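PDB 4MNN: glutaredoxin related protein from Sulfolobus solfataricus, which probably acts as a thiol-disulfide oxidoreductase, an atypical protein disulfide oxidoreductase in which two thioredoxin-like units share one sheet. Local coordinates for residues A[48-53]-A[60-65]; A[21-26]-A[37-42]; A[103-108]-A[133-138]; A[9-14]-A[76-81]. One frame throughout, in Å; residues are numbered along the deposited sequence.

Three of the four contacts trace the mixed sheet that the two thioredoxin-like units of this chain share. Contact 1 is the central hairpin: its strand 49-54 runs beside strand 19-24 of contact 2, and its strand 57-63 beside strand 131-137 of contact 3. Contact 1 has its centre about 9 Å from that of contact 2 and about 10 Å from that of contact 3, while contacts 2 and 3 lie about 19 Å apart, centre to centre. Contact 4, which packs two helical segments, has its centre about 16 Å from the centres of contacts 1 and 2. Contact 2 holds one cysteine of the C24-C45 disulfide; contact 3 borders the C111-C114 disulfide.

Contact 1 of 4, residues A[48-53]-A[60-65]; sequences PLVKVK and YTYYGI
V50 and Y62 exchange backbone bonds as a hydrogen-bonded antiparallel pair: V50 N donates to Y62 O at 2.9 Å, and Y62 N returns a nearly straight bond (174° at the hydrogen) to V50 O. Two residues on, V52 N reaches Y60 O at 3.1 Å. At the other end G64 N makes a weak, bent bond to P48 O; with phi at 137°, a CB on G64 would be jammed against the preceding carbonyl oxygen. The backbone N of Y60, buried here, finds no partner in the model.

These bonds close the beta hairpin of strands 49-54 and 57-63, the antiparallel part of the beta-beta-alpha half of a thioredoxin fold, which helix 71-83 follows.

Aromatic packing lies on the face of V52 and Y60. V52 sets its CB over the Y60 ring, 4.1 Å from the centroid, in a CH-pi contact, and its CG2 comes within 3.4 Å of Y60 OH. The ring folds back to this place because Y60 CG stands between the backbone N and the carbonyl carbon (chi1 62°). Y60 OH bonds to S77 in helix 71-83, and the ring stacks with Y122. Were Y60 cut back to an alanine, V52 would probably lose the ring that its CB packs on, and S77 the phenol hydroxyl it is bonded to.

The remaining side-chain contacts are van der Waals packing. On the opposite face K51 runs alongside T61, its CG 3.4 Å from T61 OG1, and L49 CB meets Y63 CD2. Past the strands P48 and I65 cross at about a right angle, P48 CB 3.6 Å from I65 CG1.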
loop_
_atom_site.group_PDB
_atom_site.type_symbol
_atom_site.label_atom_id
_atom_site.label_comp_id
_atom_site.label_asym_id
_atom_site.label_seq_id
_atom_site.Cartn_x
_atom_site.Cartn_y
_atom_site.Cartn_z
ATOM N N PRO A 48 10.559 -5.279 -7.420
ATOM C CA PRO A 48 9.857 -3.994 -7.379
ATOM C C PRO A 48 9.267 -3.584 -6.035
ATOM O O PRO A 48 8.920 -4.434 -5.187
ATOM C CB PRO A 48 8.763 -4.170 -8.452
ATOM C CG PRO A 48 8.506 -5.645 -8.469
ATOM C CD PRO A 48 9.880 -6.250 -8.301
ATOM N N LEU A 49 9.172 -2.275 -5.825
ATOM C CA LEU A 49 8.500 -1.807 -4.633
ATOM C C LEU A 49 8.080 -0.384 -4.845
ATOM O O LEU A 49 8.580 0.288 -5.751
ATOM C CB LEU A 49 9.339 -1.961 -3.354
ATOM C CG LEU A 49 10.394 -1.066 -2.678
ATOM C CD1 LEU A 49 11.741 -1.693 -2.934
ATOM C CD2 LEU A 49 10.281 0.403 -3.062
ATOM N N VAL A 50 7.138 0.081 -4.034
ATOM C CA VAL A 50 6.691 1.461 -4.103
ATOM C C VAL A 50 6.357 1.906 -2.690
ATOM O O VAL A 50 5.646 1.212 -1.962
ATOM C CB VAL A 50 5.447 1.658 -5.021
ATOM C CG1 VAL A 50 4.256 0.928 -4.468
ATOM C CG2 VAL A 50 5.145 3.162 -5.160
ATOM N N LYS A 51 6.912 3.054 -2.309
ATOM C CA LYS A 51 6.729 3.653 -0.984
ATOM C C LYS A 51 5.911 4.913 -1.173
ATOM O O LYS A 51 6.184 5.716 -2.096
ATOM C CB LYS A 51 8.061 4.054 -0.351
ATOM C CG LYS A 51 8.877 2.880 0.088
ATOM C CD LYS A 51 10.174 3.331 0.740
ATOM C CE LYS A 51 10.710 2.233 1.639
ATOM N NZ LYS A 51 12.177 2.455 1.885
ATOM N N VAL A 52 4.931 5.112 -0.299
ATOM C CA VAL A 52 4.066 6.283 -0.422
ATOM C C VAL A 52 4.371 7.157 0.777
ATOM O O VAL A 52 4.298 6.692 1.894
ATOM C CB VAL A 52 2.613 5.843 -0.435
ATOM C CG1 VAL A 52 1.683 7.063 -0.326
ATOM C CG2 VAL A 52 2.353 5.070 -1.762
ATOM N N LYS A 53 4.732 8.417 0.510
ATOM C CA LYS A 53 5.104 9.376 1.543
ATOM C C LYS A 53 4.441 10.722 1.366
ATOM O O LYS A 53 3.858 11.041 0.320
ATOM C CB LYS A 53 6.622 9.637 1.487
ATOM C CG LYS A 53 7.470 8.369 1.517
ATOM C CD LYS A 53 8.958 8.684 1.271
ATOM C CE LYS A 53 9.462 9.770 2.252
ATOM N NZ LYS A 53 10.951 9.960 2.070
ATOM N N TYR A 60 3.288 3.689 3.858
ATOM C CA TYR A 60 3.443 2.249 3.696
ATOM C C TYR A 60 4.366 1.954 2.539
ATOM O O TYR A 60 4.720 2.850 1.764
ATOM C CB TYR A 60 2.068 1.591 3.458
ATOM C CG TYR A 60 1.360 2.053 2.201
ATOM C CD1 TYR A 60 1.698 1.528 0.955
ATOM C CD2 TYR A 60 0.364 3.036 2.255
ATOM C CE1 TYR A 60 1.055 1.963 -0.209
ATOM C CE2 TYR A 60 -0.283 3.495 1.083
ATOM C CZ TYR A 60 0.064 2.957 -0.132
ATOM O OH TYR A 60 -0.534 3.379 -1.323
ATOM N N THR A 61 4.754 0.689 2.429
ATOM C CA THR A 61 5.570 0.218 1.317
ATOM C C THR A 61 4.789 -0.978 0.785
ATOM O O THR A 61 4.316 -1.816 1.573
ATOM C CB THR A 61 6.932 -0.355 1.739
ATOM O OG1 THR A 61 7.710 0.662 2.353
ATOM C CG2 THR A 61 7.703 -0.867 0.496
ATOM N N TYR A 62 4.658 -1.032 -0.532
ATOM C CA TYR A 62 3.995 -2.118 -1.214
ATOM C C TYR A 62 5.128 -2.832 -1.962
ATOM O O TYR A 62 5.782 -2.220 -2.848
ATOM C CB TYR A 62 3.008 -1.546 -2.234
ATOM C CG TYR A 62 2.144 -2.591 -2.881
ATOM C CD1 TYR A 62 0.792 -2.735 -2.534
ATOM C CD2 TYR A 62 2.669 -3.442 -3.874
ATOM C CE1 TYR A 62 -0.015 -3.700 -3.164
ATOM C CE2 TYR A 62 1.875 -4.407 -4.508
ATOM C CZ TYR A 62 0.544 -4.536 -4.151
ATOM O OH TYR A 62 -0.215 -5.524 -4.762
ATOM N N TYR A 63 5.368 -4.085 -1.591
ATOM C CA TYR A 63 6.386 -4.907 -2.217
ATOM C C TYR A 63 5.760 -5.703 -3.363
ATOM O O TYR A 63 5.098 -6.718 -3.149
ATOM C CB TYR A 63 7.010 -5.823 -1.165
ATOM C CG TYR A 63 7.755 -5.023 -0.101
ATOM C CD1 TYR A 63 7.167 -4.747 1.147
ATOM C CD2 TYR A 63 9.076 -4.590 -0.329
ATOM C CE1 TYR A 63 7.868 -4.079 2.131
ATOM C CE2 TYR A 63 9.800 -3.920 0.660
ATOM C CZ TYR A 63 9.191 -3.669 1.883
ATOM O OH TYR A 63 9.897 -2.994 2.863
ATOM N N GLY A 64 5.996 -5.194 -4.579
ATOM C CA GLY A 64 5.467 -5.742 -5.814
ATOM C C GLY A 64 5.027 -4.517 -6.584
ATOM O O GLY A 64 5.528 -3.412 -6.303
ATOM N N ILE A 65 4.091 -4.674 -7.516
ATOM C CA ILE A 65 3.589 -3.511 -8.269
ATOM C C ILE A 65 2.077 -3.575 -8.114
ATOM O O ILE A 65 1.441 -4.572 -8.448
ATOM C CB ILE A 65 3.998 -3.567 -9.772
ATOM C CG1 ILE A 65 5.534 -3.587 -9.875
ATOM C CG2 ILE A 65 3.395 -2.373 -10.517
ATOM C CD1 ILE A 65 6.051 -3.739 -11.313
#

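Contact 2 of 4, residues A[21-26]-A[37-42]; sequences IQQCNG and VNVETL
Q22 and E40 lie side by side and point the same way from adjacent strands, both chains extended beyond CG. Q22 NE2 donates to E40 OE1 at 2.8 Å, yet the flat groups are far from coplanar: the amide and carboxylate planes stand 64° apart, and the donor arrives from above the carboxylate plane. L42, further along, turns CD2 back against Q22 CB at 4.1 Å.

On the other face Q23 runs beside T41, but with a bent chain. Its CG sits between the backbone N and the carbonyl carbon (chi1 68°) and the chain folds again at chi2, which brings the amide alongside T41. Q23 NE2 gives a bond to T41 OG1, 3.0 Å away and near the amide plane, and also bonds D27. Q23 OE1 meanwhile accepts from G26 N at 3.0 Å, in the carbonyl plane. Three bonds thus fix the rotation of this amide.

Parallel backbone bonding supports these pairs: I21 N to N38 O, E40 N to I21 O, Q23 N to E40 O and L42 N to Q23 O. The two strands belong to the beta-alpha-beta unit that opens a thioredoxin-like fold, with strand 38-41 outermost in the sheet; G26, whose N is bonded to Q23 OE1, is the N-cap of the connecting helix 27-33.

I21 and V37 meet by their branches, CD1 to CG2 at 4.0 Å, on the side where F33 of that helix touches I21. Where the strands end, C24 lays its CB 3.5 Å from L42 O, and its SG is bonded to C45 in a disulfide.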
loop_
_atom_site.group_PDB
_atom_site.type_symbol
_atom_site.label_atom_id
_atom_site.label_comp_id
_atom_site.label_asym_id
_atom_site.label_seq_id
_atom_site.Cartn_x
_atom_site.Cartn_y
_atom_site.Cartn_z
ATOM N N ILE A 21 5.922 9.504 -4.214
ATOM C CA ILE A 21 6.034 8.060 -4.392
ATOM C C ILE A 21 7.489 7.721 -4.672
ATOM O O ILE A 21 8.108 8.384 -5.506
ATOM C CB ILE A 21 5.200 7.597 -5.615
ATOM C CG1 ILE A 21 3.720 7.590 -5.258
ATOM C CG2 ILE A 21 5.669 6.237 -6.125
ATOM C CD1 ILE A 21 2.831 7.407 -6.462
ATOM N N GLN A 22 8.050 6.741 -3.960
ATOM C CA GLN A 22 9.408 6.314 -4.267
ATOM C C GLN A 22 9.215 4.919 -4.829
ATOM O O GLN A 22 8.552 4.085 -4.218
ATOM C CB GLN A 22 10.287 6.220 -3.028
ATOM C CG GLN A 22 10.411 7.516 -2.265
ATOM C CD GLN A 22 11.419 7.384 -1.140
ATOM O OE1 GLN A 22 11.458 6.364 -0.462
ATOM N NE2 GLN A 22 12.232 8.406 -0.943
ATOM N N GLN A 23 9.808 4.628 -5.973
ATOM C CA GLN A 23 9.576 3.299 -6.517
ATOM C C GLN A 23 10.768 2.766 -7.253
ATOM O O GLN A 23 11.651 3.532 -7.584
ATOM C CB GLN A 23 8.435 3.371 -7.538
ATOM C CG GLN A 23 8.784 4.171 -8.819
ATOM C CD GLN A 23 9.433 3.307 -9.923
ATOM O OE1 GLN A 23 9.115 2.116 -10.078
ATOM N NE2 GLN A 23 10.321 3.912 -10.700
ATOM N N CYS A 24 10.784 1.456 -7.488
ATOM C CA CYS A 24 11.795 0.897 -8.367
ATOM C C CYS A 24 11.233 -0.326 -9.055
ATOM O O CYS A 24 10.356 -1.033 -8.530
ATOM C CB CYS A 24 13.100 0.564 -7.661
ATOM S SG CYS A 24 12.832 -0.363 -6.152
ATOM N N ASN A 25 11.718 -0.544 -10.269
ATOM C CA ASN A 25 11.327 -1.659 -11.100
ATOM C C ASN A 25 9.872 -1.620 -11.573
ATOM O O ASN A 25 9.311 -2.633 -11.953
ATOM C CB ASN A 25 11.663 -2.980 -10.391
ATOM C CG ASN A 25 13.180 -3.159 -10.153
ATOM O OD1 ASN A 25 13.986 -2.232 -10.370
ATOM N ND2 ASN A 25 13.570 -4.355 -9.691
ATOM N N GLY A 26 9.268 -0.440 -11.548
ATOM C CA GLY A 26 7.916 -0.327 -12.060
ATOM C C GLY A 26 7.904 0.943 -12.877
ATOM O O GLY A 26 6.880 1.619 -12.964
ATOM N N VAL A 37 2.212 13.657 -9.595
ATOM C CA VAL A 37 2.789 13.697 -8.247
ATOM C C VAL A 37 4.300 13.532 -8.342
ATOM O O VAL A 37 4.815 13.173 -9.397
ATOM C CB VAL A 37 2.247 12.581 -7.324
ATOM C CG1 VAL A 37 0.731 12.741 -7.124
ATOM C CG2 VAL A 37 2.581 11.162 -7.943
ATOM N N ASN A 38 5.010 13.785 -7.248
ATOM C CA ASN A 38 6.465 13.630 -7.302
ATOM C C ASN A 38 6.751 12.154 -7.287
ATOM O O ASN A 38 6.180 11.427 -6.467
ATOM C CB ASN A 38 7.111 14.267 -6.066
ATOM C CG ASN A 38 6.800 15.767 -5.954
ATOM O OD1 ASN A 38 6.900 16.495 -6.928
ATOM N ND2 ASN A 38 6.443 16.218 -4.765
ATOM N N VAL A 39 7.630 11.714 -8.183
ATOM C CA VAL A 39 8.030 10.310 -8.233
ATOM C C VAL A 39 9.567 10.228 -8.148
ATOM O O VAL A 39 10.256 10.855 -8.941
ATOM C CB VAL A 39 7.576 9.637 -9.557
ATOM C CG1 VAL A 39 8.039 8.183 -9.591
ATOM C CG2 VAL A 39 6.039 9.693 -9.688
ATOM N N GLU A 40 10.084 9.488 -7.175
ATOM C CA GLU A 40 11.520 9.271 -7.026
ATOM C C GLU A 40 11.774 7.827 -7.396
ATOM O O GLU A 40 11.045 6.944 -6.955
ATOM C CB GLU A 40 11.946 9.469 -5.573
ATOM C CG GLU A 40 11.812 10.882 -5.079
ATOM C CD GLU A 40 12.125 10.979 -3.597
ATOM O OE1 GLU A 40 12.872 10.111 -3.074
ATOM O OE2 GLU A 40 11.638 11.930 -2.974
ATOM N N THR A 41 12.790 7.568 -8.211
ATOM C CA THR A 41 13.075 6.209 -8.611
ATOM C C THR A 41 14.301 5.762 -7.847
ATOM O O THR A 41 15.360 6.378 -7.938
ATOM C CB THR A 41 13.291 6.100 -10.157
ATOM O OG1 THR A 41 12.046 6.390 -10.831
ATOM C CG2 THR A 41 13.733 4.670 -10.551
ATOM N N LEU A 42 14.142 4.694 -7.080
ATOM C CA LEU A 42 15.216 4.175 -6.242
ATOM C C LEU A 42 16.132 3.312 -7.093
ATOM O O LEU A 42 15.735 2.824 -8.160
ATOM C CB LEU A 42 14.637 3.328 -5.106
ATOM C CG LEU A 42 13.616 4.007 -4.192
ATOM C CD1 LEU A 42 13.074 2.998 -3.200
ATOM C CD2 LEU A 42 14.227 5.173 -3.483
#

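Contact 3 of 4, residues A[103-108]-A[133-138]; sequences VKLFVT and LEIYDA
K104 NZ, poised beside E134 and Y136, is gripped from elsewhere by a salt bridge to D160 and a hydrogen bond to Y148. Within the contact it stays 4.1 Å from E134 OE1, too far for a salt bridge; E134 OE2 is hydrogen-bonded to Y63 OH. The extended K104 chain instead slants across Y136, its CD 3.8 Å from Y136 CE1. A leucine in its place would probably leave D160 without its countercharge and the Y148 hydroxyl without its ammonium partner.

F106 and Y136 share this face. Their rings are nearly parallel, with planes 11° apart, but are slid until they barely overlap, Y136 CD1 reaching over the F106 face. F106 CE1 touches Y136 CB at 3.7 Å.

Five backbone hydrogen bonds join the parallel strands, from E134 N to V103 O as far as A138 N to V107 O, which is 2.7 Å. This pairs the strands of the beta-alpha-beta unit of the second thioredoxin-like domain, crossing over through helix 114-127.

On the reverse face L105 CB packs on I135 CD1 at 3.9 Å. V107, whose CG2 lies 4.3 Å from I135 CG2, also touches C114 of the CxxC disulfide at the start of that helix.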
loop_
_atom_site.group_PDB
_atom_site.type_symbol
_atom_site.label_atom_id
_atom_site.label_comp_id
_atom_site.label_asym_id
_atom_site.label_seq_id
_atom_site.Cartn_x
_atom_site.Cartn_y
_atom_site.Cartn_z
ATOM N N VAL A 103 2.668 -4.404 10.729
ATOM C CA VAL A 103 1.448 -4.978 10.181
ATOM C C VAL A 103 1.837 -5.323 8.742
ATOM O O VAL A 103 2.185 -4.431 7.961
ATOM C CB VAL A 103 0.256 -3.965 10.157
ATOM C CG1 VAL A 103 -1.002 -4.641 9.519
ATOM C CG2 VAL A 103 -0.057 -3.506 11.576
ATOM N N LYS A 104 1.831 -6.611 8.398
ATOM C CA LYS A 104 2.143 -7.038 7.041
ATOM C C LYS A 104 0.951 -7.718 6.428
ATOM O O LYS A 104 0.389 -8.655 7.004
ATOM C CB LYS A 104 3.314 -8.016 7.011
ATOM C CG LYS A 104 4.585 -7.358 7.522
ATOM C CD LYS A 104 5.752 -8.330 7.613
ATOM C CE LYS A 104 6.989 -7.516 8.065
ATOM N NZ LYS A 104 8.226 -8.274 7.917
ATOM N N LEU A 105 0.591 -7.257 5.243
ATOM C CA LEU A 105 -0.534 -7.829 4.515
ATOM C C LEU A 105 0.002 -8.534 3.276
ATOM O O LEU A 105 0.732 -7.927 2.504
ATOM C CB LEU A 105 -1.500 -6.717 4.065
ATOM C CG LEU A 105 -2.583 -7.221 3.089
ATOM C CD1 LEU A 105 -3.498 -8.205 3.810
ATOM C CD2 LEU A 105 -3.434 -6.041 2.529
ATOM N N PHE A 106 -0.320 -9.812 3.116
ATOM C CA PHE A 106 0.055 -10.555 1.930
ATOM C C PHE A 106 -1.147 -10.633 1.010
ATOM O O PHE A 106 -2.250 -10.948 1.450
ATOM C CB PHE A 106 0.523 -11.962 2.311
ATOM C CG PHE A 106 1.847 -11.941 3.063
ATOM C CD1 PHE A 106 3.044 -12.094 2.380
ATOM C CD2 PHE A 106 1.883 -11.627 4.417
ATOM C CE1 PHE A 106 4.258 -11.930 3.026
ATOM C CE2 PHE A 106 3.096 -11.454 5.087
ATOM C CZ PHE A 106 4.284 -11.608 4.378
ATOM N N VAL A 107 -0.911 -10.358 -0.270
ATOM C CA VAL A 107 -1.952 -10.423 -1.285
ATOM C C VAL A 107 -1.393 -11.069 -2.556
ATOM O O VAL A 107 -0.201 -11.382 -2.639
ATOM C CB VAL A 107 -2.425 -8.979 -1.713
ATOM C CG1 VAL A 107 -2.901 -8.171 -0.497
ATOM C CG2 VAL A 107 -1.259 -8.223 -2.426
ATOM N N THR A 108 -2.285 -11.299 -3.521
ATOM C CA THR A 108 -1.910 -11.731 -4.873
ATOM C C THR A 108 -2.947 -11.059 -5.778
ATOM O O THR A 108 -3.986 -10.615 -5.297
ATOM C CB THR A 108 -1.968 -13.269 -5.092
ATOM O OG1 THR A 108 -3.332 -13.730 -4.987
ATOM C CG2 THR A 108 -1.111 -13.960 -4.050
ATOM N N LEU A 133 3.028 -0.276 8.231
ATOM C CA LEU A 133 2.338 -1.105 7.239
ATOM C C LEU A 133 3.190 -1.465 6.030
ATOM O O LEU A 133 3.783 -0.602 5.391
ATOM C CB LEU A 133 1.061 -0.373 6.736
ATOM C CG LEU A 133 0.264 -1.127 5.648
ATOM C CD1 LEU A 133 -0.267 -2.429 6.257
ATOM C CD2 LEU A 133 -0.881 -0.245 5.115
ATOM N N GLU A 134 3.243 -2.747 5.714
ATOM C CA GLU A 134 3.959 -3.220 4.524
ATOM C C GLU A 134 3.020 -4.176 3.830
ATOM O O GLU A 134 2.374 -5.000 4.504
ATOM C CB GLU A 134 5.254 -3.940 4.925
ATOM C CG GLU A 134 6.286 -2.922 5.490
ATOM C CD GLU A 134 7.564 -3.558 6.003
ATOM O OE1 GLU A 134 7.506 -4.348 6.964
ATOM O OE2 GLU A 134 8.623 -3.250 5.438
ATOM N N ILE A 135 2.930 -4.076 2.504
ATOM C CA ILE A 135 2.053 -4.963 1.734
ATOM C C ILE A 135 2.974 -5.768 0.860
ATOM O O ILE A 135 3.915 -5.218 0.326
ATOM C CB ILE A 135 1.127 -4.180 0.786
ATOM C CG1 ILE A 135 0.525 -2.970 1.513
ATOM C CG2 ILE A 135 0.053 -5.134 0.223
ATOM C CD1 ILE A 135 -0.371 -3.305 2.676
ATOM N N TYR A 136 2.709 -7.064 0.722
ATOM C CA TYR A 136 3.544 -7.922 -0.122
ATOM C C TYR A 136 2.732 -8.688 -1.136
ATOM O O TYR A 136 1.767 -9.329 -0.768
ATOM C CB TYR A 136 4.268 -8.983 0.709
ATOM C CG TYR A 136 5.263 -8.435 1.700
ATOM C CD1 TYR A 136 4.852 -7.981 2.966
ATOM C CD2 TYR A 136 6.619 -8.374 1.373
ATOM C CE1 TYR A 136 5.772 -7.481 3.891
ATOM C CE2 TYR A 136 7.554 -7.864 2.288
ATOM C CZ TYR A 136 7.125 -7.426 3.540
ATOM O OH TYR A 136 8.047 -6.925 4.435
ATOM N N ASP A 137 3.131 -8.611 -2.405
ATOM C CA ASP A 137 2.524 -9.420 -3.463
ATOM C C ASP A 137 3.249 -10.779 -3.258
ATOM O O ASP A 137 4.451 -10.926 -3.547
ATOM C CB ASP A 137 2.855 -8.876 -4.852
ATOM C CG ASP A 137 2.303 -9.767 -5.994
ATOM O OD1 ASP A 137 2.151 -10.987 -5.814
ATOM O OD2 ASP A 137 2.054 -9.256 -7.096
ATOM N N ALA A 138 2.514 -11.736 -2.707
ATOM C CA ALA A 138 3.037 -13.055 -2.384
ATOM C C ALA A 138 3.559 -13.852 -3.578
ATOM O O ALA A 138 4.312 -14.815 -3.382
ATOM C CB ALA A 138 1.950 -13.853 -1.655
#

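Contact 4 of 4, residues A[9-14]-A[76-81]; sequences EYLNAI and NSLVRI
Y10 turns the edge of its ring to both N76 OD1 and V79 CG2 of helix 71-83. Y10 CE2 comes to 3.0 Å from N76 OD1, which lies near the ring plane, a close approach of a ring C-H to an amide oxygen with no hydrogen bond. Ring and amide planes are turned 47° apart. The backbone oxygen Y10 O is approached by V79 CG2 at 3.3 Å.

V79 touches all three residues, Y10, L11 and I14. It crosses I14 at about a right angle, V79 CG1 lying 4.0 Å from I14 CG2. With I14 CG1 set between the backbone N and the carbonyl carbon (chi1 71°), CG2 is directed at V79 while CD1 extends to L78 O at 4.1 Å. L11 contributes its CD2, 4.0 Å from L78 CB, and the same methyl comes near V79 CG2.

The joint is mainly apolar packing, with no hydrogen bond across it. It lays segment 9-14, from the N-terminal helix onward, against helix 71-83, the closing helix of the first thioredoxin-like unit, so that two elements far apart in sequence meet beside the sheet.

Further out, L75, one turn of helix before V79, touches both Y10 and L11, and I14 also packs on V37. Beneath, L78 rests on I21 of strand 19-24, seating its helix on the sheet. The ND2 of N76 makes a weak hydrogen bond to E119 in helix 114-127, and the same carboxylate oxygen, E119 OE2, forms a salt bridge with R80.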
loop_
_atom_site.group_PDB
_atom_site.type_symbol
_atom_site.label_atom_id
_atom_site.label_comp_id
_atom_site.label_asym_id
_atom_site.label_seq_id
_atom_site.Cartn_x
_atom_site.Cartn_y
_atom_site.Cartn_z
ATOM N N GLU A 9 -7.657 10.723 -13.843
ATOM C CA GLU A 9 -8.893 11.016 -13.160
ATOM C C GLU A 9 -8.754 11.015 -11.653
ATOM O O GLU A 9 -9.410 11.807 -10.960
ATOM C CB GLU A 9 -9.978 10.057 -13.619
ATOM C CG GLU A 9 -10.456 10.384 -15.039
ATOM C CD GLU A 9 -11.059 11.778 -15.143
ATOM O OE1 GLU A 9 -10.558 12.593 -15.948
ATOM O OE2 GLU A 9 -12.030 12.060 -14.410
ATOM N N TYR A 10 -7.880 10.159 -11.147
ATOM C CA TYR A 10 -7.681 10.116 -9.708
ATOM C C TYR A 10 -6.668 11.113 -9.204
ATOM O O TYR A 10 -6.861 11.710 -8.159
ATOM C CB TYR A 10 -7.208 8.731 -9.257
ATOM C CG TYR A 10 -8.334 7.756 -9.047
ATOM C CD1 TYR A 10 -8.952 7.139 -10.120
ATOM C CD2 TYR A 10 -8.820 7.488 -7.753
ATOM C CE1 TYR A 10 -10.034 6.277 -9.935
ATOM C CE2 TYR A 10 -9.898 6.629 -7.558
ATOM C CZ TYR A 10 -10.501 6.029 -8.655
ATOM O OH TYR A 10 -11.582 5.189 -8.466
ATOM N N LEU A 11 -5.601 11.319 -9.968
ATOM C CA LEU A 11 -4.521 12.156 -9.488
ATOM C C LEU A 11 -4.407 13.589 -9.942
ATOM O O LEU A 11 -3.795 14.412 -9.245
ATOM C CB LEU A 11 -3.210 11.439 -9.762
ATOM C CG LEU A 11 -3.181 9.992 -9.243
ATOM C CD1 LEU A 11 -1.781 9.427 -9.427
ATOM C CD2 LEU A 11 -3.594 9.936 -7.761
ATOM N N ASN A 12 -4.991 13.902 -11.087
ATOM C CA ASN A 12 -4.869 15.257 -11.594
ATOM C C ASN A 12 -5.272 16.330 -10.582
ATOM O O ASN A 12 -4.643 17.367 -10.538
ATOM C CB ASN A 12 -5.660 15.437 -12.900
ATOM C CG ASN A 12 -5.334 16.753 -13.592
ATOM O OD1 ASN A 12 -4.170 17.182 -13.622
ATOM N ND2 ASN A 12 -6.350 17.396 -14.162
ATOM N N ALA A 13 -6.286 16.086 -9.765
ATOM C CA ALA A 13 -6.713 17.100 -8.793
ATOM C C ALA A 13 -5.705 17.240 -7.648
ATOM O O ALA A 13 -5.253 18.358 -7.317
ATOM C CB ALA A 13 -8.083 16.744 -8.232
ATOM N N ILE A 14 -5.336 16.100 -7.063
ATOM C CA ILE A 14 -4.418 16.108 -5.937
ATOM C C ILE A 14 -3.044 16.628 -6.293
ATOM O O ILE A 14 -2.122 16.544 -5.485
ATOM C CB ILE A 14 -4.283 14.706 -5.299
ATOM C CG1 ILE A 14 -3.519 13.777 -6.230
ATOM C CG2 ILE A 14 -5.673 14.142 -4.975
ATOM C CD1 ILE A 14 -3.085 12.506 -5.576
ATOM N N ASN A 76 -6.775 5.169 -4.713
ATOM C CA ASN A 76 -7.632 5.745 -3.695
ATOM C C ASN A 76 -6.825 6.184 -2.484
ATOM O O ASN A 76 -7.138 7.199 -1.844
ATOM C CB ASN A 76 -8.652 4.727 -3.209
ATOM C CG ASN A 76 -10.033 4.991 -3.728
ATOM O OD1 ASN A 76 -10.210 5.350 -4.874
ATOM N ND2 ASN A 76 -11.035 4.762 -2.884
ATOM N N SER A 77 -5.816 5.404 -2.120
ATOM C CA SER A 77 -5.048 5.767 -0.951
ATOM C C SER A 77 -4.284 7.035 -1.211
ATOM O O SER A 77 -4.093 7.844 -0.310
ATOM C CB SER A 77 -4.059 4.665 -0.522
ATOM O OG SER A 77 -2.979 4.499 -1.442
ATOM N N LEU A 78 -3.791 7.214 -2.434
ATOM C CA LEU A 78 -3.044 8.440 -2.725
ATOM C C LEU A 78 -3.927 9.678 -2.503
ATOM O O LEU A 78 -3.501 10.685 -1.918
ATOM C CB LEU A 78 -2.578 8.408 -4.183
ATOM C CG LEU A 78 -1.138 7.926 -4.501
ATOM C CD1 LEU A 78 -0.579 7.035 -3.468
ATOM C CD2 LEU A 78 -1.095 7.315 -5.896
ATOM N N VAL A 79 -5.146 9.608 -3.018
ATOM C CA VAL A 79 -6.067 10.736 -2.881
ATOM C C VAL A 79 -6.424 10.974 -1.414
ATOM O O VAL A 79 -6.447 12.111 -0.957
ATOM C CB VAL A 79 -7.342 10.466 -3.707
ATOM C CG1 VAL A 79 -8.389 11.593 -3.483
ATOM C CG2 VAL A 79 -6.961 10.324 -5.185
ATOM N N ARG A 80 -6.715 9.903 -0.672
ATOM C CA ARG A 80 -7.090 10.056 0.740
ATOM C C ARG A 80 -5.953 10.653 1.556
ATOM O O ARG A 80 -6.164 11.561 2.363
ATOM C CB ARG A 80 -7.510 8.709 1.347
ATOM C CG ARG A 80 -8.788 8.097 0.791
ATOM C CD ARG A 80 -9.500 7.239 1.879
ATOM N NE ARG A 80 -10.806 6.814 1.393
ATOM C CZ ARG A 80 -11.046 5.650 0.793
ATOM N NH1 ARG A 80 -10.058 4.765 0.614
ATOM N NH2 ARG A 80 -12.264 5.398 0.315
ATOM N N ILE A 81 -4.741 10.151 1.332
ATOM C CA ILE A 81 -3.588 10.654 2.053
ATOM C C ILE A 81 -3.315 12.133 1.670
ATOM O O ILE A 81 -3.057 12.968 2.546
ATOM C CB ILE A 81 -2.347 9.770 1.757
ATOM C CG1 ILE A 81 -2.512 8.417 2.445
ATOM C CG2 ILE A 81 -1.056 10.423 2.272
ATOM C CD1 ILE A 81 -1.585 7.337 1.867
#